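Local coordinates for uncharacterized protein (Aeromonas hydrophila J-1, PDB 6R1J), which is AhlC, one component of the tripartite alpha-pore forming toxin AHL, here as a soluble engineered mutant, at residues A[226-231]-A[256-261]. The protein carries 3 engineered substitutions. Residues are numbered along the deposited sequence; the frame is centred on the assembly and turned at random.
Sequences SLLGGD and TEVRTL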
loop_
_atom_site.group_PDB
_atom_site.type_symbol
_atom_site.label_atom_id
_atom_site.label_comp_id
_atom_site.label_asym_id
_atom_site.label_seq_id
_atom_site.Cartn_x
_atom_site.Cartn_y
_atom_site.Cartn_z
ATOM N N SER A 226 -12.032 -5.338 37.046
ATOM C CA SER A 226 -11.156 -4.820 38.125
ATOM C C SER A 226 -11.816 -3.606 38.802
ATOM O O SER A 226 -11.749 -3.454 40.036
ATOM C CB SER A 226 -9.743 -4.513 37.614
ATOM O OG SER A 226 -8.974 -4.039 38.692
ATOM N N LEU A 227 -12.398 -2.694 38.052
ATOM C CA LEU A 227 -13.093 -1.535 38.659
ATOM C C LEU A 227 -14.276 -2.055 39.503
ATOM O O LEU A 227 -14.481 -1.553 40.619
ATOM C CB LEU A 227 -13.562 -0.591 37.551
ATOM C CG LEU A 227 -12.495 0.091 36.694
ATOM C CD1 LEU A 227 -13.165 0.885 35.567
ATOM C CD2 LEU A 227 -11.614 0.990 37.542
ATOM N N LEU A 228 -14.985 -3.082 39.018
ATOM C CA LEU A 228 -16.134 -3.701 39.732
ATOM C C LEU A 228 -15.646 -4.243 41.079
ATOM O O LEU A 228 -16.290 -3.934 42.108
ATOM C CB LEU A 228 -16.725 -4.812 38.871
ATOM C CG LEU A 228 -17.784 -5.689 39.542
ATOM C CD1 LEU A 228 -18.987 -4.860 39.975
ATOM C CD2 LEU A 228 -18.233 -6.772 38.597
ATOM N N GLY A 229 -14.518 -4.974 41.078
ATOM C CA GLY A 229 -13.851 -5.494 42.278
ATOM C C GLY A 229 -13.583 -4.413 43.301
ATOM O O GLY A 229 -13.807 -4.657 44.508
ATOM N N GLY A 230 -13.118 -3.252 42.853
ATOM C CA GLY A 230 -12.760 -2.118 43.719
ATOM C C GLY A 230 -13.995 -1.515 44.376
ATOM O O GLY A 230 -13.963 -1.168 45.582
ATOM N N ASP A 231 -15.077 -1.360 43.611
ATOM C CA ASP A 231 -16.367 -0.885 44.172
ATOM C C ASP A 231 -16.820 -1.862 45.264
ATOM O O ASP A 231 -17.125 -1.407 46.372
ATOM C CB ASP A 231 -17.396 -0.723 43.050
ATOM C CG ASP A 231 -17.123 0.477 42.166
ATOM O OD1 ASP A 231 -16.565 1.451 42.693
ATOM O OD2 ASP A 231 -17.552 0.464 40.983
ATOM N N THR A 256 -23.073 0.150 37.717
ATOM C CA THR A 256 -22.619 0.784 36.445
ATOM C C THR A 256 -21.570 -0.110 35.771
ATOM O O THR A 256 -21.606 -0.242 34.517
ATOM C CB THR A 256 -22.086 2.221 36.588
ATOM O OG1 THR A 256 -20.808 2.252 37.232
ATOM C CG2 THR A 256 -23.053 3.148 37.301
ATOM N N GLU A 257 -20.685 -0.746 36.543
ATOM C CA GLU A 257 -19.580 -1.561 35.959
ATOM C C GLU A 257 -20.195 -2.843 35.422
ATOM O O GLU A 257 -19.821 -3.257 34.308
ATOM C CB GLU A 257 -18.449 -1.803 36.977
ATOM C CG GLU A 257 -17.828 -0.512 37.513
ATOM C CD GLU A 257 -17.119 0.354 36.477
ATOM O OE1 GLU A 257 -16.952 -0.095 35.338
ATOM O OE2 GLU A 257 -16.781 1.501 36.789
ATOM N N VAL A 258 -21.120 -3.459 36.175
ATOM C CA VAL A 258 -21.818 -4.689 35.713
ATOM C C VAL A 258 -22.487 -4.401 34.375
ATOM O O VAL A 258 -22.387 -5.232 33.489
ATOM C CB VAL A 258 -22.853 -5.208 36.721
ATOM C CG1 VAL A 258 -23.724 -6.296 36.110
ATOM C CG2 VAL A 258 -22.167 -5.713 37.965
ATOM N N ARG A 259 -23.175 -3.269 34.251
ATOM C CA ARG A 259 -23.876 -2.915 32.983
ATOM C C ARG A 259 -22.843 -2.620 31.892
ATOM O O ARG A 259 -23.112 -2.891 30.719
ATOM C CB ARG A 259 -24.826 -1.744 33.244
ATOM C CG ARG A 259 -25.999 -2.236 34.076
ATOM C CD ARG A 259 -27.110 -1.254 34.319
ATOM N NE ARG A 259 -28.192 -2.028 34.936
ATOM C CZ ARG A 259 -29.068 -1.506 35.759
ATOM N NH1 ARG A 259 -28.940 -0.238 36.066
ATOM N NH2 ARG A 259 -30.021 -2.243 36.301
ATOM N N THR A 260 -21.707 -2.030 32.240
ATOM C CA THR A 260 -20.605 -1.851 31.264
ATOM C C THR A 260 -20.217 -3.221 30.714
ATOM O O THR A 260 -20.075 -3.351 29.509
ATOM C CB THR A 260 -19.468 -1.015 31.847
ATOM O OG1 THR A 260 -20.074 0.219 32.226
ATOM C CG2 THR A 260 -18.357 -0.747 30.841
ATOM N N LEU A 261 -20.019 -4.240 31.540
ATOM C CA LEU A 261 -19.626 -5.576 31.014
ATOM C C LEU A 261 -20.639 -6.081 29.986
ATOM O O LEU A 261 -20.249 -6.722 28.970
ATOM C CB LEU A 261 -19.622 -6.580 32.158
ATOM C CG LEU A 261 -18.478 -6.523 33.133
ATOM C CD1 LEU A 261 -18.744 -7.503 34.260
ATOM C CD2 LEU A 261 -17.147 -6.819 32.443
#
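Leu227, Leu228 and Asp231 pack against Glu257, Val258 and Leu261 in an antiparallel helix–helix contact between helix 163-236 and the C-terminal helix 244-264, which folds back along it. The axes of segments 226-231 and 256-261 approach to 9.2 Å, their directions 161° apart, and the CA atoms of Leu228 and Glu257 come within 5.5 Å. Glu257 occupies the middle with its aliphatic part: its CB meets CB of Leu228 at 4.0 Å. Because its chain bends at chi2 (-64°), the carboxylate folds back beside Leu227, whose CB is 3.8 Å from Glu257 CD and whose CD1 touches both oxygens. Asp231 crosses Glu257 at about a right angle, its OD2 resting 3.6 Å from Glu257 CG. A flexible, part-apolar glutamate suits this place: its methylenes pack while its carboxylate reaches Lys152 of the second subunit, which forms salt bridges to Glu257 OE2 and Asp231 OD2. Asp231 OD2 and Glu257 OE2 stand 4.4 Å apart, and the shared lysine probably offsets the repulsion expected between them. On the other flank the contact is purely apolar. A chi1 of 171° sets Leu228 CG opposite the backbone N and brings CD1 within 3.9 Å of Val258 CG2, while its CD2 approaches CD1 of Leu261 more loosely. Branched aliphatic residues fit this buried side, where Phe58 and Leu62 press on Leu228. Leu261 reaches back to Thr224, a ligand of the bound sodium ion. The pair thus forms part of an elongated helical bundle, with helix 28-70 against its apolar flank and the second subunit against its acidic one.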